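Local atomic coordinates of inactive glucansucrase (Lactobacillus reuteri, PDB entry 5JBD), a protein that is an inactive glucansucrase of glycosyl hydrolase family 70, built around a TIM-barrel-type core and carrying a bound calcium ion. Residues W258-L263 against G802-E807; I404-N409 against W427-A432; N103-A108 against T150-N155; T459-Y464 against R491-F496. One frame throughout, in Å; residues are numbered along the deposited sequence.

Interaction 1: residues W258-L263 against G802-E807; sequences WEYFLL and GKYLAE
Tyr804 packs against two consecutive aromatic residues of helix 249-263, Tyr260 and Phe261. The contact is made by side chains, and no hydrogen bond crosses between the two segments.

The ring packing comes first. Tyr260 meets the root of Tyr804: its CD2 lies 3.6 Å from CB of Tyr804, and its CE2 is 3.9 Å from CG of Tyr804. The two side chains cross at about a right angle. Their ring planes are inclined at 52°, with centroids 5.5 Å apart, so this is an oblique aromatic pair. Phe261 takes the far end of the same tyrosine. CD1 of Phe261 is 3.8 Å from CE2 of Tyr804. The hydroxyl OH of Tyr804 lies at the edge of the Phe261 ring, in its plane, 3.7 Å from CD1. With chi1 near -46°, CG of Tyr804 is turned away from its own carbonyl carbon, and the ring passes along the helix from Tyr260 to Phe261. CB of its neighbour Lys803 sits over the centre of one face of the Tyr804 ring.

Polar bonds hold the backbone beside this packing. Tyr804 belongs to a type I turn from Gly802 to Leu805, closed by Leu805 N to Gly802 O at 3.2 Å. Its own N is bonded to Asn257 OD1, one residue before the 258-263 segment.

The contact joins the C-terminal part of helix 249-263, which is followed by helix 265-269 and then barrel strand 279-282, to the turn before helix 805-811. Leu268 of helix 265-269 touches both tyrosines, and Met303 of helix 291-304 packs on Tyr260.

Interaction 2: residues I404-N409 against W427-A432; sequences IKDHSN and WQEFYA
Asp406 and Glu429 reach for each other from opposite directions and meet through their carboxylates. OD2 of Asp406 lies 2.5 Å from OE1 of Glu429. At this distance one of the two acids is probably protonated. The other oxygens keep further off: OD1 of Asp406 is 3.4 Å from OE1 of Glu429, and OE2 of Glu429 is 3.3 Å from OD2 of Asp406. The carboxylate planes are turned 73° against each other, so the two groups do not lie flat on one another.

The two side chains start alike. In Asp406 CG stands opposite the carbonyl carbon and beside the backbone N (chi1 -70°), and the first torsion of Glu429 is nearly the same. Beyond CG the glutamate runs out extended, with chi2 at 165°. The extended glutamate reaches a little further than the aspartate; together they bridge the 10.1 Å between the CA atoms of Asp406 and Glu429.

Both helices belong to the beta-alpha-beta crossover between the neighbouring parallel barrel strands 385-388 and 460-464. Asp406 is in the last turn of helix 392-406, and His407 is the first residue to leave helical angles. The C-terminal end of helix 392-406 would probably disfavour a negative charge on Asp406, and the nearby Glu429 would add to this.

OE2 of Glu429 has a hydrogen bond with Gln425 NE2, one turn earlier in helix 420-434. The side chain of Gln425 also touches Asp406. Leu402 of helix 392-406 packs against Glu429, and Tyr422 meets the His407 ring.

Interaction 3: residues N103-A108 against T150-N155; sequences NGYENA and TSKLAN
Lys152 and Leu153, in the first turn of helix 151-162, receive Tyr105 from the loop that follows helix 90-101. The contact belongs to a group of helices that also includes helix 126-147. It lies far from the barrel core, with its centre about 42 Å from the centre of the chain.

Lys152 comes first along the helix. Its CG is placed opposite the backbone N (chi1 -168°), and the chain runs straight until it bends at the last torsion, chi4 -68°. That bend carries NZ in beside the loop. NZ of Lys152 lies 3.7 Å from OH of Tyr105 and 3.8 Å from CE1 of Tyr105. It comes at the ring obliquely, and the two side chains approach from opposite directions. NZ is also 3.7 Å from the backbone O of Asn103, too long for a hydrogen bond. Gly104, at a positive phi of 100°, carries the loop past this amino group.

The charge of Lys152 is met one turn further along. Asp156 OD2 makes a salt bridge with NZ and a hydrogen bond with Tyr105 OH. The aspartate therefore holds the lysine and the tyrosine at one oxygen, and it ties the loop to the helix.

Leu153 follows and brings apolar surface. It is buried, and it shares Ile140 of helix 126-147 with Tyr105. Pro81 of strand 80-81 touches it too. Phe100, near the end of helix 90-101, meets the Tyr105 ring. The phenol end of Tyr105 reaches the helix backbone itself, with OH 3.7 Å from CA of Leu153 and 4.2 Å from its CD1.

Interaction 4: residues T459-Y464 against R491-F496; sequences TVPQVY and RARKQF
Helix 483-496 is the long helix that follows barrel strand 460-464, after the short helix 465-468, and it packs outside the barrel. The contact is the point where Pro461 of the strand meets Arg493 of the helix. The CB of Pro461 and that of Arg493 are directed at the opposing segment, and the two side chains come from opposite directions.

Arg493 crosses most of the gap. Its CG is opposite the backbone N, with chi1 at -174°, and the chain stays extended to NE. The guanidinium then lies with one face against the proline ring. CG of Pro461 stands 3.5 Å above the guanidinium plane, displaced toward its rim. This is van der Waals packing of a saturated ring on a flat charged group.

The guanidinium is buried, and backbone oxygens meet its nitrogens: NH2 is hydrogen-bonded to Asp648 O, while NE and NH1 have weak bonds to Leu454 O and His650 O. Together they probably help to fix the rotation of the group, and they link the helix to helix 446-455 and to the chain leading into strand 652-654, which pairs with strand 460-464.

Thr459 comes near through its carbonyl, whose O is 3.9 Å from Arg493 NH2 and makes no hydrogen bond. The same NH2 comes to 3.3 Å from CD of Pro461.

From the N terminus, interaction 3 closes first, a short loop within the outlying helices, and it is complete before the others open. Interaction 1 opens next at 258-263 and closes only at 802-807. The long loop between these ends contains both remaining contacts. Interaction 2 closes within the crossover from strand 385-388 to strand 460-464. Interaction 4 follows in series, joining strand 460-464 to its next long helix. No contacts cross. Interactions 2 and 4 come within about 6 Å at their nearest atoms without touching. Interaction 1 ties helix 249-263 to the turn before helix 805-811, beyond barrel strand 743-748, while interaction 3 lies about 24 Å or more from the rest, nearest atoms.

Interaction 1: residues W258-L263 against G802-E807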
# COMPACT_ATOMS: atom_id res chain seq x y z
N TRP A 258 3.36 18.49 2.91
CA TRP A 258 2.24 17.58 2.64
C TRP A 258 1.42 17.29 3.90
O TRP A 258 0.18 17.30 3.88
CB TRP A 258 2.78 16.27 2.06
CG TRP A 258 1.77 15.36 1.41
CD1 TRP A 258 0.56 15.71 0.87
CD2 TRP A 258 1.93 13.96 1.15
NE1 TRP A 258 -0.05 14.60 0.33
CE2 TRP A 258 0.77 13.52 0.48
CE3 TRP A 258 2.93 13.04 1.45
CZ2 TRP A 258 0.59 12.19 0.10
CZ3 TRP A 258 2.75 11.72 1.06
CH2 TRP A 258 1.59 11.31 0.38
N GLU A 259 2.12 17.04 5.00
CA GLU A 259 1.47 16.82 6.30
C GLU A 259 0.69 18.04 6.75
O GLU A 259 -0.47 17.92 7.16
CB GLU A 259 2.52 16.41 7.34
CG GLU A 259 3.11 15.03 7.08
CD GLU A 259 4.51 14.84 7.65
OE1 GLU A 259 4.90 15.60 8.55
OE2 GLU A 259 5.23 13.93 7.16
N TYR A 260 1.29 19.22 6.59
CA TYR A 260 0.63 20.47 6.94
C TYR A 260 -0.66 20.66 6.11
O TYR A 260 -1.69 21.08 6.64
CB TYR A 260 1.59 21.67 6.78
CG TYR A 260 0.94 23.00 7.11
CD1 TYR A 260 0.77 23.41 8.44
CD2 TYR A 260 0.43 23.82 6.10
CE1 TYR A 260 0.14 24.61 8.74
CE2 TYR A 260 -0.19 25.02 6.39
CZ TYR A 260 -0.33 25.41 7.70
OH TYR A 260 -0.96 26.61 7.95
N PHE A 261 -0.58 20.33 4.83
CA PHE A 261 -1.74 20.40 3.92
C PHE A 261 -2.89 19.52 4.38
O PHE A 261 -4.03 19.96 4.51
CB PHE A 261 -1.28 20.01 2.50
CG PHE A 261 -2.38 19.92 1.48
CD1 PHE A 261 -2.88 21.06 0.87
CD2 PHE A 261 -2.87 18.68 1.07
CE1 PHE A 261 -3.88 20.98 -0.10
CE2 PHE A 261 -3.85 18.59 0.09
CZ PHE A 261 -4.37 19.75 -0.49
N LEU A 262 -2.57 18.26 4.65
CA LEU A 262 -3.60 17.30 5.07
C LEU A 262 -4.21 17.67 6.43
O LEU A 262 -5.42 17.53 6.62
CB LEU A 262 -3.03 15.88 5.08
CG LEU A 262 -2.66 15.34 3.69
CD1 LEU A 262 -1.85 14.08 3.84
CD2 LEU A 262 -3.89 15.10 2.81
N LEU A 263 -3.39 18.20 7.34
CA LEU A 263 -3.85 18.61 8.67
C LEU A 263 -4.70 19.89 8.65
O LEU A 263 -5.30 20.23 9.68
CB LEU A 263 -2.67 18.78 9.64
CG LEU A 263 -1.88 17.53 10.05
CD1 LEU A 263 -0.52 17.91 10.64
CD2 LEU A 263 -2.64 16.65 11.03
N GLY A 802 5.50 22.41 -1.89
CA GLY A 802 6.29 23.43 -1.22
C GLY A 802 5.60 24.74 -0.89
O GLY A 802 6.23 25.65 -0.36
N LYS A 803 4.30 24.83 -1.16
CA LYS A 803 3.57 26.10 -1.03
C LYS A 803 3.61 26.70 0.39
O LYS A 803 3.67 27.92 0.55
CB LYS A 803 2.12 25.93 -1.51
CG LYS A 803 1.27 27.19 -1.46
CD LYS A 803 -0.13 26.89 -1.96
CE LYS A 803 -0.99 28.12 -1.92
NZ LYS A 803 -2.37 27.88 -2.42
N TYR A 804 3.57 25.83 1.40
CA TYR A 804 3.50 26.22 2.81
C TYR A 804 4.86 26.28 3.53
O TYR A 804 4.91 26.56 4.73
CB TYR A 804 2.54 25.26 3.53
CG TYR A 804 1.27 25.06 2.72
CD1 TYR A 804 0.39 26.11 2.55
CD2 TYR A 804 0.98 23.85 2.08
CE1 TYR A 804 -0.76 25.97 1.79
CE2 TYR A 804 -0.17 23.71 1.32
CZ TYR A 804 -1.03 24.76 1.18
OH TYR A 804 -2.16 24.63 0.44
N LEU A 805 5.96 26.03 2.81
CA LEU A 805 7.29 25.99 3.43
C LEU A 805 7.72 27.31 4.08
O LEU A 805 8.29 27.30 5.19
CB LEU A 805 8.35 25.49 2.45
CG LEU A 805 8.21 23.99 2.10
CD1 LEU A 805 9.19 23.62 0.99
CD2 LEU A 805 8.44 23.10 3.32
N ALA A 806 7.47 28.44 3.41
CA ALA A 806 7.87 29.75 3.94
C ALA A 806 7.12 30.07 5.23
O ALA A 806 7.72 30.54 6.19
CB ALA A 806 7.66 30.85 2.91
N GLU A 807 5.83 29.76 5.27
CA GLU A 807 5.03 29.98 6.48
C GLU A 807 5.41 28.99 7.62
O GLU A 807 5.46 29.39 8.79
CB GLU A 807 3.53 30.03 6.16
CG GLU A 807 3.03 31.40 5.73
CD GLU A 807 3.09 32.46 6.81
OE1 GLU A 807 3.15 32.14 8.02
OE2 GLU A 807 3.08 33.63 6.44

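Interaction 2: residues I404-N409 against W427-A432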
# COMPACT_ATOMS: atom_id res chain seq x y z
N ILE A 404 -4.58 -17.85 -6.80
CA ILE A 404 -3.44 -18.69 -7.16
C ILE A 404 -3.84 -20.16 -7.17
O ILE A 404 -3.50 -20.89 -8.10
CB ILE A 404 -2.22 -18.46 -6.22
CG1 ILE A 404 -1.64 -17.04 -6.43
CG2 ILE A 404 -1.11 -19.50 -6.46
CD1 ILE A 404 -0.84 -16.54 -5.24
N LYS A 405 -4.60 -20.58 -6.16
CA LYS A 405 -5.10 -21.96 -6.09
C LYS A 405 -6.04 -22.29 -7.25
O LYS A 405 -5.94 -23.37 -7.85
CB LYS A 405 -5.80 -22.23 -4.76
CG LYS A 405 -6.40 -23.63 -4.67
CD LYS A 405 -6.70 -24.08 -3.25
CE LYS A 405 -6.90 -25.59 -3.21
NZ LYS A 405 -8.05 -25.97 -2.34
N ASP A 406 -6.98 -21.39 -7.53
CA ASP A 406 -7.95 -21.57 -8.61
C ASP A 406 -7.34 -21.59 -10.01
O ASP A 406 -7.96 -22.11 -10.93
CB ASP A 406 -9.01 -20.45 -8.59
CG ASP A 406 -9.95 -20.53 -7.41
OD1 ASP A 406 -10.09 -21.60 -6.80
OD2 ASP A 406 -10.58 -19.50 -7.11
N HIS A 407 -6.16 -20.99 -10.19
CA HIS A 407 -5.57 -20.83 -11.51
C HIS A 407 -4.06 -21.08 -11.52
O HIS A 407 -3.26 -20.22 -11.93
CB HIS A 407 -5.90 -19.42 -12.03
CG HIS A 407 -7.36 -19.18 -12.21
ND1 HIS A 407 -8.11 -18.48 -11.29
CD2 HIS A 407 -8.21 -19.55 -13.19
CE1 HIS A 407 -9.36 -18.43 -11.70
NE2 HIS A 407 -9.45 -19.06 -12.85
N SER A 408 -3.69 -22.27 -11.06
CA SER A 408 -2.30 -22.76 -11.19
C SER A 408 -1.80 -22.92 -12.63
O SER A 408 -2.54 -22.73 -13.60
CB SER A 408 -2.12 -24.07 -10.40
OG SER A 408 -3.07 -25.03 -10.80
N ASN A 409 -0.51 -23.22 -12.76
CA ASN A 409 0.26 -23.15 -14.01
C ASN A 409 0.18 -21.81 -14.71
O ASN A 409 0.35 -21.75 -15.93
CB ASN A 409 -0.17 -24.24 -15.01
CG ASN A 409 -0.07 -25.64 -14.46
OD1 ASN A 409 -0.70 -26.55 -15.00
ND2 ASN A 409 0.71 -25.84 -13.40
N TRP A 427 -14.07 -14.04 -4.85
CA TRP A 427 -15.07 -13.45 -3.93
C TRP A 427 -16.36 -14.24 -3.80
O TRP A 427 -16.88 -14.39 -2.70
CB TRP A 427 -15.36 -11.98 -4.26
CG TRP A 427 -14.38 -11.11 -3.55
CD1 TRP A 427 -13.27 -10.52 -4.08
CD2 TRP A 427 -14.37 -10.84 -2.15
NE1 TRP A 427 -12.59 -9.84 -3.08
CE2 TRP A 427 -13.25 -10.02 -1.89
CE3 TRP A 427 -15.22 -11.18 -1.09
CZ2 TRP A 427 -12.94 -9.55 -0.60
CZ3 TRP A 427 -14.92 -10.71 0.19
CH2 TRP A 427 -13.78 -9.91 0.42
N GLN A 428 -16.86 -14.78 -4.91
CA GLN A 428 -18.01 -15.67 -4.84
C GLN A 428 -17.67 -16.87 -3.95
O GLN A 428 -18.45 -17.23 -3.08
CB GLN A 428 -18.44 -16.14 -6.23
CG GLN A 428 -19.82 -16.77 -6.26
CD GLN A 428 -20.30 -17.07 -7.67
OE1 GLN A 428 -19.76 -17.95 -8.35
NE2 GLN A 428 -21.31 -16.33 -8.12
N GLU A 429 -16.48 -17.45 -4.15
CA GLU A 429 -16.01 -18.59 -3.34
C GLU A 429 -15.85 -18.21 -1.87
O GLU A 429 -16.27 -18.97 -1.00
CB GLU A 429 -14.70 -19.15 -3.91
CG GLU A 429 -14.89 -19.87 -5.24
CD GLU A 429 -13.60 -20.11 -6.00
OE1 GLU A 429 -12.55 -19.56 -5.61
OE2 GLU A 429 -13.64 -20.85 -7.01
N PHE A 430 -15.27 -17.04 -1.63
CA PHE A 430 -15.09 -16.53 -0.27
C PHE A 430 -16.41 -16.35 0.48
O PHE A 430 -16.55 -16.87 1.59
CB PHE A 430 -14.30 -15.22 -0.25
CG PHE A 430 -14.12 -14.65 1.13
CD1 PHE A 430 -13.05 -15.04 1.92
CD2 PHE A 430 -15.06 -13.77 1.66
CE1 PHE A 430 -12.89 -14.53 3.20
CE2 PHE A 430 -14.91 -13.26 2.95
CZ PHE A 430 -13.82 -13.65 3.72
N TYR A 431 -17.38 -15.63 -0.10
CA TYR A 431 -18.64 -15.36 0.61
C TYR A 431 -19.38 -16.65 0.97
O TYR A 431 -19.95 -16.75 2.06
CB TYR A 431 -19.61 -14.48 -0.19
CG TYR A 431 -19.25 -13.01 -0.31
CD1 TYR A 431 -19.12 -12.20 0.82
CD2 TYR A 431 -19.09 -12.43 -1.56
CE1 TYR A 431 -18.80 -10.85 0.71
CE2 TYR A 431 -18.78 -11.09 -1.68
CZ TYR A 431 -18.64 -10.30 -0.55
OH TYR A 431 -18.35 -8.97 -0.69
N ALA A 432 -19.39 -17.61 0.05
CA ALA A 432 -20.00 -18.92 0.32
C ALA A 432 -19.24 -19.64 1.44
O ALA A 432 -19.84 -20.18 2.36
CB ALA A 432 -20.02 -19.77 -0.93

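Interaction 3: residues N103-A108 against T150-N155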
# COMPACT_ATOMS: atom_id res chain seq x y z
N ASN A 103 2.98 -10.88 -41.28
CA ASN A 103 1.84 -10.18 -40.66
C ASN A 103 1.34 -9.00 -41.50
O ASN A 103 1.15 -7.88 -41.01
CB ASN A 103 2.22 -9.75 -39.24
CG ASN A 103 2.28 -10.92 -38.28
OD1 ASN A 103 1.25 -11.37 -37.79
ND2 ASN A 103 3.48 -11.44 -38.02
N GLY A 104 1.10 -9.27 -42.78
CA GLY A 104 0.45 -8.34 -43.69
C GLY A 104 1.32 -7.53 -44.64
O GLY A 104 0.80 -6.67 -45.35
N TYR A 105 2.63 -7.80 -44.71
CA TYR A 105 3.52 -7.02 -45.58
C TYR A 105 4.30 -7.91 -46.55
O TYR A 105 5.51 -7.79 -46.71
CB TYR A 105 4.47 -6.17 -44.73
CG TYR A 105 3.75 -5.24 -43.76
CD1 TYR A 105 3.34 -5.69 -42.50
CD2 TYR A 105 3.49 -3.91 -44.09
CE1 TYR A 105 2.70 -4.86 -41.61
CE2 TYR A 105 2.84 -3.07 -43.20
CZ TYR A 105 2.45 -3.55 -41.96
OH TYR A 105 1.81 -2.73 -41.05
N GLU A 106 3.55 -8.79 -47.20
CA GLU A 106 4.08 -9.69 -48.23
C GLU A 106 3.99 -9.00 -49.60
O GLU A 106 2.98 -8.36 -49.90
CB GLU A 106 3.28 -11.00 -48.22
CG GLU A 106 4.05 -12.22 -48.68
CD GLU A 106 3.29 -13.54 -48.53
OE1 GLU A 106 2.14 -13.55 -48.03
OE2 GLU A 106 3.85 -14.58 -48.93
N ASN A 107 5.04 -9.12 -50.41
CA ASN A 107 4.99 -8.73 -51.83
C ASN A 107 6.09 -9.45 -52.63
O ASN A 107 7.28 -9.13 -52.49
CB ASN A 107 5.12 -7.20 -51.99
CG ASN A 107 4.76 -6.71 -53.38
OD1 ASN A 107 5.04 -7.37 -54.38
ND2 ASN A 107 4.14 -5.54 -53.46
N ALA A 108 5.68 -10.41 -53.46
CA ALA A 108 6.60 -11.18 -54.32
C ALA A 108 7.38 -10.32 -55.32
O ALA A 108 8.50 -10.67 -55.68
CB ALA A 108 5.84 -12.28 -55.06
N THR A 150 -0.87 5.59 -40.51
CA THR A 150 0.13 4.75 -39.85
C THR A 150 -0.39 3.97 -38.63
O THR A 150 0.39 3.40 -37.86
CB THR A 150 1.31 5.63 -39.39
OG1 THR A 150 0.82 6.73 -38.61
CG2 THR A 150 2.07 6.17 -40.58
N SER A 151 -1.71 3.92 -38.44
CA SER A 151 -2.28 3.34 -37.22
C SER A 151 -2.09 1.81 -37.17
O SER A 151 -1.69 1.26 -36.12
CB SER A 151 -3.76 3.76 -37.09
OG SER A 151 -4.27 3.44 -35.81
N LYS A 152 -2.29 1.13 -38.30
CA LYS A 152 -1.99 -0.31 -38.39
C LYS A 152 -0.49 -0.56 -38.14
O LYS A 152 -0.13 -1.43 -37.34
CB LYS A 152 -2.40 -0.89 -39.74
CG LYS A 152 -2.36 -2.42 -39.79
CD LYS A 152 -2.58 -2.96 -41.20
CE LYS A 152 -2.46 -4.48 -41.24
NZ LYS A 152 -1.07 -4.98 -40.98
N LEU A 153 0.37 0.19 -38.82
CA LEU A 153 1.83 0.09 -38.64
C LEU A 153 2.24 0.22 -37.18
O LEU A 153 3.03 -0.59 -36.68
CB LEU A 153 2.56 1.14 -39.50
CG LEU A 153 4.09 1.25 -39.35
CD1 LEU A 153 4.77 -0.07 -39.64
CD2 LEU A 153 4.61 2.32 -40.31
N ALA A 154 1.68 1.22 -36.50
CA ALA A 154 1.97 1.44 -35.08
C ALA A 154 1.66 0.22 -34.20
O ALA A 154 2.46 -0.15 -33.33
CB ALA A 154 1.21 2.66 -34.57
N ASN A 155 0.50 -0.40 -34.44
CA ASN A 155 0.12 -1.65 -33.75
C ASN A 155 1.06 -2.81 -34.11
O ASN A 155 1.44 -3.58 -33.24
CB ASN A 155 -1.33 -2.05 -34.10
CG ASN A 155 -2.37 -1.08 -33.53
OD1 ASN A 155 -2.18 -0.45 -32.49
ND2 ASN A 155 -3.50 -0.98 -34.22

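Interaction 4: residues T459-Y464 against R491-F496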
# COMPACT_ATOMS: atom_id res chain seq x y z
N THR A 459 -3.91 -1.35 24.49
CA THR A 459 -3.96 -1.26 23.04
C THR A 459 -5.06 -0.32 22.56
O THR A 459 -6.04 -0.09 23.26
CB THR A 459 -4.16 -2.67 22.37
OG1 THR A 459 -3.90 -2.58 20.97
CG2 THR A 459 -5.56 -3.20 22.60
N VAL A 460 -4.89 0.22 21.35
CA VAL A 460 -5.99 0.83 20.61
C VAL A 460 -6.42 -0.19 19.54
O VAL A 460 -5.72 -0.37 18.55
CB VAL A 460 -5.59 2.18 19.97
CG1 VAL A 460 -6.79 2.78 19.22
CG2 VAL A 460 -5.06 3.14 21.03
N PRO A 461 -7.55 -0.87 19.76
CA PRO A 461 -8.00 -1.84 18.75
C PRO A 461 -8.52 -1.15 17.50
O PRO A 461 -9.10 -0.05 17.59
CB PRO A 461 -9.13 -2.56 19.46
CG PRO A 461 -9.73 -1.52 20.34
CD PRO A 461 -8.55 -0.73 20.84
N GLN A 462 -8.32 -1.82 16.35
CA GLN A 462 -8.77 -1.35 15.06
C GLN A 462 -9.73 -2.38 14.45
O GLN A 462 -9.33 -3.51 14.22
CB GLN A 462 -7.57 -1.09 14.15
CG GLN A 462 -7.85 -0.81 12.67
CD GLN A 462 -7.42 -1.98 11.76
OE1 GLN A 462 -6.24 -2.26 11.64
NE2 GLN A 462 -8.39 -2.65 11.14
N VAL A 463 -10.97 -1.95 14.19
CA VAL A 463 -12.01 -2.76 13.54
C VAL A 463 -11.92 -2.57 12.01
O VAL A 463 -11.55 -1.48 11.54
CB VAL A 463 -13.40 -2.37 14.07
CG1 VAL A 463 -14.50 -3.16 13.36
CG2 VAL A 463 -13.49 -2.56 15.58
N TYR A 464 -12.23 -3.62 11.25
CA TYR A 464 -12.14 -3.60 9.77
C TYR A 464 -13.51 -3.47 9.12
O TYR A 464 -14.42 -4.26 9.42
CB TYR A 464 -11.49 -4.89 9.27
CG TYR A 464 -11.31 -5.00 7.75
CD1 TYR A 464 -10.69 -4.00 7.01
CD2 TYR A 464 -11.75 -6.14 7.07
CE1 TYR A 464 -10.51 -4.13 5.64
CE2 TYR A 464 -11.57 -6.28 5.70
CZ TYR A 464 -10.96 -5.27 4.98
OH TYR A 464 -10.77 -5.42 3.62
N ARG A 491 -20.16 -1.85 21.25
CA ARG A 491 -20.97 -1.06 22.18
C ARG A 491 -20.66 -1.42 23.64
O ARG A 491 -20.55 -0.54 24.49
CB ARG A 491 -22.47 -1.26 21.93
CG ARG A 491 -23.00 -0.63 20.65
CD ARG A 491 -24.47 -0.98 20.44
NE ARG A 491 -24.83 -0.92 19.02
CZ ARG A 491 -25.44 0.11 18.41
NH1 ARG A 491 -25.78 1.21 19.08
NH2 ARG A 491 -25.70 0.04 17.10
N ALA A 492 -20.54 -2.73 23.92
CA ALA A 492 -20.20 -3.19 25.27
C ALA A 492 -18.83 -2.66 25.74
O ALA A 492 -18.65 -2.33 26.92
CB ALA A 492 -20.26 -4.71 25.35
N ARG A 493 -17.87 -2.59 24.81
CA ARG A 493 -16.55 -2.08 25.16
C ARG A 493 -16.64 -0.67 25.76
O ARG A 493 -16.02 -0.40 26.81
CB ARG A 493 -15.63 -2.05 23.95
CG ARG A 493 -14.19 -1.65 24.30
CD ARG A 493 -13.31 -1.64 23.06
NE ARG A 493 -11.90 -1.57 23.40
CZ ARG A 493 -11.16 -0.46 23.48
NH1 ARG A 493 -11.69 0.75 23.26
NH2 ARG A 493 -9.88 -0.57 23.81
N LYS A 494 -17.38 0.22 25.09
CA LYS A 494 -17.51 1.59 25.55
C LYS A 494 -18.16 1.65 26.95
O LYS A 494 -17.78 2.48 27.77
CB LYS A 494 -18.30 2.45 24.54
CG LYS A 494 -18.42 3.90 24.95
CD LYS A 494 -19.18 4.75 23.94
CE LYS A 494 -19.17 6.21 24.39
NZ LYS A 494 -19.84 7.11 23.42
N GLN A 495 -19.12 0.78 27.20
CA GLN A 495 -19.82 0.76 28.48
C GLN A 495 -19.04 0.12 29.63
O GLN A 495 -19.23 0.52 30.78
CB GLN A 495 -21.17 0.02 28.35
CG GLN A 495 -22.16 0.62 27.36
CD GLN A 495 -23.46 -0.18 27.34
OE1 GLN A 495 -23.46 -1.37 27.05
NE2 GLN A 495 -24.55 0.46 27.69
N PHE A 496 -18.20 -0.87 29.34
CA PHE A 496 -17.71 -1.77 30.38
C PHE A 496 -16.20 -1.98 30.49
O PHE A 496 -15.72 -2.27 31.58
CB PHE A 496 -18.38 -3.15 30.23
CG PHE A 496 -19.88 -3.12 30.41
CD1 PHE A 496 -20.44 -2.81 31.65
CD2 PHE A 496 -20.73 -3.44 29.35
CE1 PHE A 496 -21.81 -2.80 31.82
CE2 PHE A 496 -22.11 -3.42 29.52
CZ PHE A 496 -22.65 -3.10 30.75